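Local coordinates for protein cyclic GMP-AMP synthase-like receptor (Tribolium castaneum, PDB 7LT2) that senses double-stranded RNA in the cytoplasm and joins ATP and GTP into the immune messenger 2',3'-cGAMP, at residues 50-56 and 71-77; 203-207 and 242-247; 305-310 and 351-355. All coordinates share one frame; numbering follows the deposited sequence.

Three contacts follow one another along the chain, none enclosing or crossing another. Interaction 1 closes first, pairing strand 50-56 with residues 71-77 of strand 70-77 after 14 intervening residues that include the short helix 58-61. Interaction 2 then spans 34 residues, folding the 203-207 loop against the junction of strand 240-243 and helix 245-251. These two belong to the nucleotidyltransferase core and touch directly: R52 forms a salt bridge with E246, and F54 packs on Q245 and E246. Interaction 3 closes a loop of 40 residues, just over half of them helical, between helices 301-318 and 337-354; its nearest atoms lie about 17 Å from interaction 2 and about 22 Å from interaction 1.

Interaction 1: 50-56 and 71-77; sequences FRRVFYG and FDLDILL
R52 lays its guanidinium against L76, the residue with the most surface buried between these antiparallel strands. From L76 CB, which lies 3.2 Å from R52 O, the side chain rises through CG, 3.5 Å from the same oxygen, to CD1. That methyl sits over the centre of the guanidinium face, 3.6 Å from R52 CZ. The arginine reaches it with CG between its backbone N and carbonyl carbon (chi1 65°) and the chain extended to NE; beyond L76, its nitrogens form salt bridges with E221 and E246. R51 and R52 both oppose L76 in a classic beta bulge: R51 N donates to L76 O (2.9 Å) and L76 N to R52 O (2.8 Å). Past the bulge the register is regular, ending in the G56-D72 pair, bonded both ways, with G56 N straight onto D72 O (2.9 Å, 176°). L73 CD1 packs against V53 and Y55 on the same face of the sheet, 3.5 Å from Y55 CE1. D72, by similarity a catalytic magnesium ligand, turns its carboxylate away from strand 50-56 toward D193. Strand 70-77 lies between 50-56 and the parallel strand 188-200, with helices 18-42 and 44-49 against F71, I75 and L77 and helix 245-251 against F54 and D74.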
loop_
_atom_site.group_PDB
_atom_site.type_symbol
_atom_site.label_atom_id
_atom_site.label_comp_id
_atom_site.label_asym_id
_atom_site.label_seq_id
_atom_site.Cartn_x
_atom_site.Cartn_y
_atom_site.Cartn_z
ATOM N N PHE A 50 -10.960 16.606 -6.234
ATOM C CA PHE A 50 -11.020 15.148 -6.262
ATOM C C PHE A 50 -11.051 14.620 -7.690
ATOM O O PHE A 50 -11.830 15.088 -8.529
ATOM C CB PHE A 50 -12.242 14.650 -5.496
ATOM C CG PHE A 50 -12.402 13.158 -5.529
ATOM C CD1 PHE A 50 -11.638 12.352 -4.703
ATOM C CD2 PHE A 50 -13.307 12.562 -6.387
ATOM C CE1 PHE A 50 -11.778 10.976 -4.726
ATOM C CE2 PHE A 50 -13.450 11.182 -6.414
ATOM C CZ PHE A 50 -12.686 10.395 -5.590
ATOM N N ARG A 51 -10.193 13.638 -7.961
ATOM C CA ARG A 51 -10.186 12.933 -9.235
ATOM C C ARG A 51 -10.631 11.484 -9.105
ATOM O O ARG A 51 -11.547 11.053 -9.815
ATOM C CB ARG A 51 -8.788 12.992 -9.864
ATOM C CG ARG A 51 -8.684 12.297 -11.213
ATOM C CD ARG A 51 -7.356 12.611 -11.888
ATOM N NE ARG A 51 -7.209 11.916 -13.162
ATOM C CZ ARG A 51 -7.639 12.388 -14.324
ATOM N NH1 ARG A 51 -8.261 13.553 -14.410
ATOM N NH2 ARG A 51 -7.435 11.676 -15.430
ATOM N N ARG A 52 -10.010 10.722 -8.212
ATOM C CA ARG A 52 -10.292 9.295 -8.073
ATOM C C ARG A 52 -9.578 8.798 -6.824
ATOM O O ARG A 52 -8.823 9.534 -6.182
ATOM C CB ARG A 52 -9.841 8.517 -9.308
ATOM C CG ARG A 52 -8.332 8.524 -9.524
ATOM C CD ARG A 52 -7.958 7.882 -10.846
ATOM N NE ARG A 52 -6.568 8.120 -11.216
ATOM C CZ ARG A 52 -5.576 7.271 -10.986
ATOM N NH1 ARG A 52 -5.776 6.131 -10.347
ATOM N NH2 ARG A 52 -4.353 7.574 -11.409
ATOM N N VAL A 53 -9.812 7.531 -6.489
ATOM C CA VAL A 53 -9.124 6.880 -5.382
ATOM C C VAL A 53 -8.286 5.733 -5.930
ATOM O O VAL A 53 -8.582 5.157 -6.984
ATOM C CB VAL A 53 -10.094 6.368 -4.290
ATOM C CG1 VAL A 53 -10.923 7.512 -3.716
ATOM C CG2 VAL A 53 -11.004 5.248 -4.825
ATOM N N PHE A 54 -7.219 5.414 -5.200
ATOM C CA PHE A 54 -6.409 4.230 -5.444
ATOM C C PHE A 54 -6.398 3.417 -4.161
ATOM O O PHE A 54 -6.193 3.971 -3.077
ATOM C CB PHE A 54 -4.980 4.603 -5.861
ATOM C CG PHE A 54 -4.068 3.421 -6.025
ATOM C CD1 PHE A 54 -4.076 2.677 -7.201
ATOM C CD2 PHE A 54 -3.211 3.044 -5.003
ATOM C CE1 PHE A 54 -3.237 1.585 -7.353
ATOM C CE2 PHE A 54 -2.371 1.949 -5.151
ATOM C CZ PHE A 54 -2.389 1.223 -6.331
ATOM N N TYR A 55 -6.632 2.111 -4.278
ATOM C CA TYR A 55 -6.663 1.234 -3.112
ATOM C C TYR A 55 -5.264 0.651 -2.933
ATOM O O TYR A 55 -4.815 -0.158 -3.748
ATOM C CB TYR A 55 -7.717 0.142 -3.283
ATOM C CG TYR A 55 -9.094 0.663 -3.650
ATOM C CD1 TYR A 55 -9.856 1.385 -2.741
ATOM C CD2 TYR A 55 -9.636 0.417 -4.904
ATOM C CE1 TYR A 55 -11.126 1.861 -3.078
ATOM C CE2 TYR A 55 -10.895 0.880 -5.250
ATOM C CZ TYR A 55 -11.637 1.607 -4.337
ATOM O OH TYR A 55 -12.890 2.068 -4.690
ATOM N N GLY A 56 -4.566 1.086 -1.888
ATOM C CA GLY A 56 -3.163 0.768 -1.703
ATOM C C GLY A 56 -2.960 -0.274 -0.620
ATOM O O GLY A 56 -3.724 -0.341 0.343
ATOM N N PHE A 71 -6.070 -1.335 4.791
ATOM C CA PHE A 71 -5.478 -0.823 3.563
ATOM C C PHE A 71 -5.595 0.695 3.558
ATOM O O PHE A 71 -6.230 1.296 4.429
ATOM C CB PHE A 71 -6.106 -1.443 2.298
ATOM C CG PHE A 71 -7.540 -1.051 2.044
ATOM C CD1 PHE A 71 -8.578 -1.781 2.598
ATOM C CD2 PHE A 71 -7.846 0.012 1.208
ATOM C CE1 PHE A 71 -9.899 -1.443 2.347
ATOM C CE2 PHE A 71 -9.166 0.360 0.955
ATOM C CZ PHE A 71 -10.192 -0.370 1.529
ATOM N N ASP A 72 -4.944 1.308 2.575
ATOM C CA ASP A 72 -4.932 2.757 2.409
ATOM C C ASP A 72 -5.893 3.173 1.305
ATOM O O ASP A 72 -5.805 2.675 0.178
ATOM C CB ASP A 72 -3.532 3.260 2.056
ATOM C CG ASP A 72 -2.610 3.332 3.249
ATOM O OD1 ASP A 72 -3.044 3.017 4.381
ATOM O OD2 ASP A 72 -1.438 3.708 3.041
ATOM N N LEU A 73 -6.784 4.111 1.615
ATOM C CA LEU A 73 -7.538 4.802 0.573
ATOM C C LEU A 73 -6.731 6.028 0.171
ATOM O O LEU A 73 -6.749 7.050 0.861
ATOM C CB LEU A 73 -8.933 5.190 1.051
ATOM C CG LEU A 73 -9.816 5.730 -0.084
ATOM C CD1 LEU A 73 -10.139 4.615 -1.069
ATOM C CD2 LEU A 73 -11.081 6.347 0.481
ATOM N N ASP A 74 -6.002 5.920 -0.937
ATOM C CA ASP A 74 -5.254 7.052 -1.473
ATOM C C ASP A 74 -6.226 7.921 -2.258
ATOM O O ASP A 74 -6.647 7.569 -3.364
ATOM C CB ASP A 74 -4.093 6.571 -2.337
ATOM C CG ASP A 74 -3.001 5.912 -1.523
ATOM O OD1 ASP A 74 -2.791 6.315 -0.355
ATOM O OD2 ASP A 74 -2.361 4.977 -2.041
ATOM N N ILE A 75 -6.599 9.054 -1.669
ATOM C CA ILE A 75 -7.561 9.980 -2.256
ATOM C C ILE A 75 -6.777 10.931 -3.152
ATOM O O ILE A 75 -5.999 11.754 -2.662
ATOM C CB ILE A 75 -8.331 10.734 -1.164
ATOM C CG1 ILE A 75 -9.068 9.745 -0.256
ATOM C CG2 ILE A 75 -9.313 11.741 -1.776
ATOM C CD1 ILE A 75 -9.599 10.356 1.031
ATOM N N LEU A 76 -6.964 10.814 -4.469
ATOM C CA LEU A 76 -6.113 11.515 -5.429
ATOM C C LEU A 76 -6.743 12.857 -5.801
ATOM O O LEU A 76 -7.796 12.905 -6.449
ATOM C CB LEU A 76 -5.872 10.656 -6.668
ATOM C CG LEU A 76 -5.315 9.246 -6.409
ATOM C CD1 LEU A 76 -4.823 8.625 -7.703
ATOM C CD2 LEU A 76 -4.200 9.254 -5.376
ATOM N N LEU A 77 -6.091 13.939 -5.385
ATOM C CA LEU A 77 -6.480 15.303 -5.708
ATOM C C LEU A 77 -5.618 15.798 -6.862
ATOM O O LEU A 77 -4.450 15.425 -6.983
ATOM C CB LEU A 77 -6.300 16.208 -4.486
ATOM C CG LEU A 77 -6.785 15.610 -3.163
ATOM C CD1 LEU A 77 -6.292 16.422 -1.979
ATOM C CD2 LEU A 77 -8.305 15.520 -3.164
#

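Interaction 2: 203-207 and 242-247; sequences DKWPI and LSFQEQ
W205 and F244 carry most of this contact, with P206 third in buried surface. The six-membered ring of the indole and the phenyl ring meet obliquely, their planes 34° apart and centroids 4.5 Å apart. The overlap is uneven: F244 CE1 lies over one indole face but toward its rim, whereas F244 CD1 makes the closest approach, 3.3 Å from W205 CH2. With its CG opposite the backbone N (chi1 -170°), W205 swings its long ring out to F244, although its CB does not itself point there.

P206 approaches the phenyl from another side. Its CG lies near the ring plane at the edge, 4.2 Å from F244 CZ, and also meets the methyl L242 CD1 at 4.0 Å. F244 thus leans its CD1-CE1 side over the indole face, while its CZ end meets the proline. Q247 adds a polar group: its amide stands nearly perpendicular to the indole (87°) at the indole edge, with NE2 3.7 Å from W205 CZ3. No hydrogen bond crosses here: Q247 NE2 donates to the carbonyls of K219 and E221, and W205 NE1 to that of R211.

F244 occupies the N-cap position of helix 245-251, so the 203-207 loop packs where strand 240-243 passes into that helix. Residues 242-247 belong, by similarity, to the GTP-binding segment. Around them, strand 222-225 borders L242 and S243, F222 meets W205, W325 meets F244, and strand 50-56 packs against Q245 and E246.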
loop_
_atom_site.group_PDB
_atom_site.type_symbol
_atom_site.label_atom_id
_atom_site.label_comp_id
_atom_site.label_asym_id
_atom_site.label_seq_id
_atom_site.Cartn_x
_atom_site.Cartn_y
_atom_site.Cartn_z
ATOM N N ASP A 203 3.741 13.720 -18.011
ATOM C CA ASP A 203 4.734 14.755 -18.285
ATOM C C ASP A 203 5.532 15.145 -17.050
ATOM O O ASP A 203 6.662 15.625 -17.184
ATOM C CB ASP A 203 4.053 16.001 -18.857
ATOM C CG ASP A 203 3.285 15.713 -20.129
ATOM O OD1 ASP A 203 3.647 14.748 -20.833
ATOM O OD2 ASP A 203 2.325 16.454 -20.423
ATOM N N LYS A 204 4.977 14.958 -15.856
ATOM C CA LYS A 204 5.626 15.372 -14.622
ATOM C C LYS A 204 6.472 14.269 -13.999
ATOM O O LYS A 204 7.042 14.484 -12.925
ATOM C CB LYS A 204 4.576 15.850 -13.612
ATOM C CG LYS A 204 3.551 16.815 -14.198
ATOM C CD LYS A 204 4.221 18.004 -14.871
ATOM C CE LYS A 204 3.234 18.773 -15.741
ATOM N NZ LYS A 204 3.884 19.906 -16.453
ATOM N N TRP A 205 6.564 13.111 -14.647
ATOM C CA TRP A 205 7.311 11.985 -14.097
ATOM C C TRP A 205 8.769 12.381 -13.870
ATOM O O TRP A 205 9.403 12.933 -14.779
ATOM C CB TRP A 205 7.217 10.794 -15.052
ATOM C CG TRP A 205 7.749 9.488 -14.515
ATOM C CD1 TRP A 205 9.058 9.131 -14.373
ATOM C CD2 TRP A 205 6.977 8.356 -14.089
ATOM N NE1 TRP A 205 9.150 7.857 -13.865
ATOM C CE2 TRP A 205 7.887 7.359 -13.681
ATOM C CE3 TRP A 205 5.606 8.093 -14.004
ATOM C CZ2 TRP A 205 7.471 6.117 -13.199
ATOM C CZ3 TRP A 205 5.194 6.857 -13.521
ATOM C CH2 TRP A 205 6.124 5.885 -13.132
ATOM N N PRO A 206 9.332 12.123 -12.688
ATOM C CA PRO A 206 10.701 12.585 -12.402
ATOM C C PRO A 206 11.736 11.834 -13.227
ATOM O O PRO A 206 11.615 10.627 -13.456
ATOM C CB PRO A 206 10.865 12.298 -10.903
ATOM C CG PRO A 206 9.904 11.180 -10.630
ATOM C CD PRO A 206 8.724 11.435 -11.537
ATOM N N ILE A 207 12.768 12.558 -13.673
ATOM C CA ILE A 207 13.788 11.945 -14.524
ATOM C C ILE A 207 15.155 11.911 -13.845
ATOM O O ILE A 207 15.969 11.024 -14.124
ATOM C CB ILE A 207 13.886 12.656 -15.889
ATOM C CG1 ILE A 207 14.342 14.104 -15.728
ATOM C CG2 ILE A 207 12.557 12.592 -16.635
ATOM C CD1 ILE A 207 14.593 14.808 -17.047
ATOM N N LEU A 242 6.910 9.642 -3.300
ATOM C CA LEU A 242 6.319 9.233 -4.565
ATOM C C LEU A 242 5.650 7.879 -4.404
ATOM O O LEU A 242 6.172 6.993 -3.720
ATOM C CB LEU A 242 7.373 9.156 -5.667
ATOM C CG LEU A 242 7.904 10.497 -6.161
ATOM C CD1 LEU A 242 9.246 10.304 -6.813
ATOM C CD2 LEU A 242 6.926 11.135 -7.139
ATOM N N SER A 243 4.489 7.725 -5.026
ATOM C CA SER A 243 3.824 6.433 -5.106
ATOM C C SER A 243 3.761 6.004 -6.565
ATOM O O SER A 243 3.090 6.643 -7.385
ATOM C CB SER A 243 2.431 6.470 -4.493
ATOM O OG SER A 243 1.802 5.209 -4.671
ATOM N N PHE A 244 4.479 4.931 -6.881
ATOM C CA PHE A 244 4.373 4.246 -8.158
ATOM C C PHE A 244 3.660 2.906 -7.990
ATOM O O PHE A 244 3.900 1.960 -8.747
ATOM C CB PHE A 244 5.760 4.073 -8.775
ATOM C CG PHE A 244 6.498 5.377 -8.975
ATOM C CD1 PHE A 244 6.035 6.312 -9.886
ATOM C CD2 PHE A 244 7.642 5.668 -8.249
ATOM C CE1 PHE A 244 6.701 7.518 -10.075
ATOM C CE2 PHE A 244 8.318 6.867 -8.432
ATOM C CZ PHE A 244 7.844 7.795 -9.349
ATOM N N GLN A 245 2.771 2.831 -6.991
ATOM C CA GLN A 245 2.089 1.580 -6.670
ATOM C C GLN A 245 1.176 1.112 -7.794
ATOM O O GLN A 245 0.937 -0.092 -7.930
ATOM C CB GLN A 245 1.262 1.733 -5.395
ATOM C CG GLN A 245 2.050 2.027 -4.139
ATOM C CD GLN A 245 1.131 2.348 -2.978
ATOM O OE1 GLN A 245 0.705 1.454 -2.245
ATOM N NE2 GLN A 245 0.799 3.631 -2.818
ATOM N N GLU A 246 0.623 2.036 -8.583
ATOM C CA GLU A 246 -0.217 1.598 -9.691
ATOM C C GLU A 246 0.608 0.851 -10.731
ATOM O O GLU A 246 0.165 -0.173 -11.264
ATOM C CB GLU A 246 -0.943 2.790 -10.319
ATOM C CG GLU A 246 -2.143 2.371 -11.169
ATOM C CD GLU A 246 -3.300 3.350 -11.078
ATOM O OE1 GLU A 246 -3.061 4.528 -10.745
ATOM O OE2 GLU A 246 -4.449 2.936 -11.337
ATOM N N GLN A 247 1.826 1.328 -10.999
ATOM C CA GLN A 247 2.716 0.639 -11.930
ATOM C C GLN A 247 3.267 -0.651 -11.330
ATOM O O GLN A 247 3.394 -1.659 -12.036
ATOM C CB GLN A 247 3.858 1.567 -12.340
ATOM C CG GLN A 247 3.422 2.718 -13.246
ATOM C CD GLN A 247 2.811 3.881 -12.483
ATOM O OE1 GLN A 247 2.958 3.991 -11.261
ATOM N NE2 GLN A 247 2.124 4.760 -13.204
#

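Interaction 3: 305-310 and 351-355; sequences FMTTLR and IKDIE
Two side-chain conformations bring R310 and E355 together. The arginine sets CG opposite its carbonyl carbon (chi1 -69°) and then runs extended to NE, while the glutamate stretches out beyond CG. Their flat ends lie nearly coplanar, 12° apart, and R310 NH2 donates to E355 OE2 at 2.8 Å with an N-H...O angle of 163°. The oxygen receives it through its anti lone pair, the side away from OE1. A second bond, from R310 NH1 to the same OE2 at 3.3 Å, is weak; both bonds end on the one carboxylate oxygen.

I351 lies across the arginine. Its CG2 sits over one guanidinium face, toward the rim, 3.4 Å from R310 NH1, while its CG1 slides past L309 CD2 at 3.8 Å. One turn on, I354 CD1 meets M306 SD at 3.7 Å and F305 CE2 at 4.0 Å, and L309 CD2 reaches it tip to tip. M306, bent at both chi2 and chi3, lays its sulfur against I354 and turns its CE methyl toward E355, 4.1 Å from E355 CA.

These contacts join helices 301-318 and 337-354 of the helical lobe, where F305 and L309 also rest on helix 258-272. The contact is apolar inside and charged at its border: buried leucine, isoleucine, methionine and phenylalanine groups form the interior, and the ion pair lies at the edge, on the exposed R310. I351 CG2 covers part of one guanidinium face and probably limits water on that side, while the pair stays near solvent and its strength is likely modest.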
loop_
_atom_site.group_PDB
_atom_site.type_symbol
_atom_site.label_atom_id
_atom_site.label_comp_id
_atom_site.label_asym_id
_atom_site.label_seq_id
_atom_site.Cartn_x
_atom_site.Cartn_y
_atom_site.Cartn_z
ATOM N N PHE A 305 10.054 -20.425 -5.725
ATOM C CA PHE A 305 10.262 -20.108 -4.313
ATOM C C PHE A 305 11.728 -20.254 -3.918
ATOM O O PHE A 305 12.307 -19.353 -3.300
ATOM C CB PHE A 305 9.377 -21.004 -3.442
ATOM C CG PHE A 305 9.699 -20.938 -1.964
ATOM C CD1 PHE A 305 9.377 -19.813 -1.218
ATOM C CD2 PHE A 305 10.296 -22.010 -1.322
ATOM C CE1 PHE A 305 9.666 -19.750 0.136
ATOM C CE2 PHE A 305 10.587 -21.956 0.034
ATOM C CZ PHE A 305 10.272 -20.826 0.764
ATOM N N MET A 306 12.343 -21.390 -4.257
ATOM C CA MET A 306 13.732 -21.620 -3.870
ATOM C C MET A 306 14.670 -20.619 -4.526
ATOM O O MET A 306 15.616 -20.133 -3.893
ATOM C CB MET A 306 14.150 -23.047 -4.227
ATOM C CG MET A 306 13.508 -24.118 -3.359
ATOM S SD MET A 306 13.911 -23.923 -1.611
ATOM C CE MET A 306 15.697 -23.977 -1.682
ATOM N N THR A 307 14.436 -20.302 -5.798
ATOM C CA THR A 307 15.345 -19.399 -6.491
ATOM C C THR A 307 15.213 -17.974 -5.972
ATOM O O THR A 307 16.227 -17.304 -5.738
ATOM C CB THR A 307 15.095 -19.453 -7.996
ATOM O OG1 THR A 307 15.460 -20.750 -8.481
ATOM C CG2 THR A 307 15.930 -18.397 -8.710
ATOM N N THR A 308 13.978 -17.493 -5.775
ATOM C CA THR A 308 13.808 -16.133 -5.273
ATOM C C THR A 308 14.236 -16.025 -3.815
ATOM O O THR A 308 14.732 -14.976 -3.399
ATOM C CB THR A 308 12.361 -15.648 -5.447
ATOM O OG1 THR A 308 11.438 -16.534 -4.795
ATOM C CG2 THR A 308 12.007 -15.539 -6.926
ATOM N N LEU A 309 14.082 -17.101 -3.038
ATOM C CA LEU A 309 14.567 -17.084 -1.661
ATOM C C LEU A 309 16.083 -16.943 -1.616
ATOM O O LEU A 309 16.617 -16.180 -0.802
ATOM C CB LEU A 309 14.126 -18.350 -0.924
ATOM C CG LEU A 309 14.618 -18.526 0.521
ATOM C CD1 LEU A 309 14.118 -17.414 1.441
ATOM C CD2 LEU A 309 14.211 -19.888 1.069
ATOM N N ARG A 310 16.791 -17.662 -2.491
ATOM C CA ARG A 310 18.242 -17.527 -2.573
ATOM C C ARG A 310 18.652 -16.108 -2.953
ATOM O O ARG A 310 19.597 -15.552 -2.377
ATOM C CB ARG A 310 18.800 -18.529 -3.584
ATOM C CG ARG A 310 18.699 -19.984 -3.153
ATOM C CD ARG A 310 19.304 -20.901 -4.205
ATOM N NE ARG A 310 19.061 -22.309 -3.914
ATOM C CZ ARG A 310 19.832 -23.056 -3.136
ATOM N NH1 ARG A 310 20.913 -22.562 -2.552
ATOM N NH2 ARG A 310 19.511 -24.332 -2.941
ATOM N N ILE A 351 17.758 -22.400 3.901
ATOM C CA ILE A 351 17.941 -22.892 2.538
ATOM C C ILE A 351 18.620 -24.257 2.543
ATOM O O ILE A 351 18.201 -25.176 1.826
ATOM C CB ILE A 351 18.731 -21.867 1.703
ATOM C CG1 ILE A 351 17.930 -20.570 1.575
ATOM C CG2 ILE A 351 19.042 -22.435 0.323
ATOM C CD1 ILE A 351 18.693 -19.443 0.926
ATOM N N LYS A 352 19.666 -24.420 3.360
ATOM C CA LYS A 352 20.342 -25.712 3.435
ATOM C C LYS A 352 19.406 -26.793 3.956
ATOM O O LYS A 352 19.486 -27.955 3.539
ATOM C CB LYS A 352 21.578 -25.611 4.329
ATOM C CG LYS A 352 22.633 -24.641 3.831
ATOM C CD LYS A 352 23.160 -25.051 2.468
ATOM C CE LYS A 352 24.466 -25.815 2.585
ATOM N NZ LYS A 352 25.568 -24.940 3.073
ATOM N N ASP A 353 18.504 -26.428 4.865
ATOM C CA ASP A 353 17.636 -27.410 5.500
ATOM C C ASP A 353 16.492 -27.853 4.592
ATOM O O ASP A 353 15.968 -28.958 4.766
ATOM C CB ASP A 353 17.078 -26.837 6.806
ATOM C CG ASP A 353 16.509 -27.901 7.713
ATOM O OD1 ASP A 353 17.278 -28.791 8.129
ATOM O OD2 ASP A 353 15.299 -27.838 8.015
ATOM N N ILE A 354 16.095 -27.018 3.631
ATOM C CA ILE A 354 14.972 -27.328 2.753
ATOM C C ILE A 354 15.406 -27.637 1.326
ATOM O O ILE A 354 14.607 -28.207 0.566
ATOM C CB ILE A 354 13.928 -26.191 2.750
ATOM C CG1 ILE A 354 14.493 -24.944 2.066
ATOM C CG2 ILE A 354 13.476 -25.876 4.168
ATOM C CD1 ILE A 354 13.522 -23.775 2.026
ATOM N N GLU A 355 16.625 -27.256 0.938
ATOM C CA GLU A 355 17.274 -27.565 -0.334
ATOM C C GLU A 355 16.804 -28.874 -0.955
ATOM O O GLU A 355 16.218 -28.887 -2.044
ATOM C CB GLU A 355 18.786 -27.634 -0.106
ATOM C CG GLU A 355 19.628 -27.119 -1.237
ATOM C CD GLU A 355 20.958 -26.592 -0.749
ATOM O OE1 GLU A 355 21.619 -27.280 0.063
ATOM O OE2 GLU A 355 21.330 -25.474 -1.160
#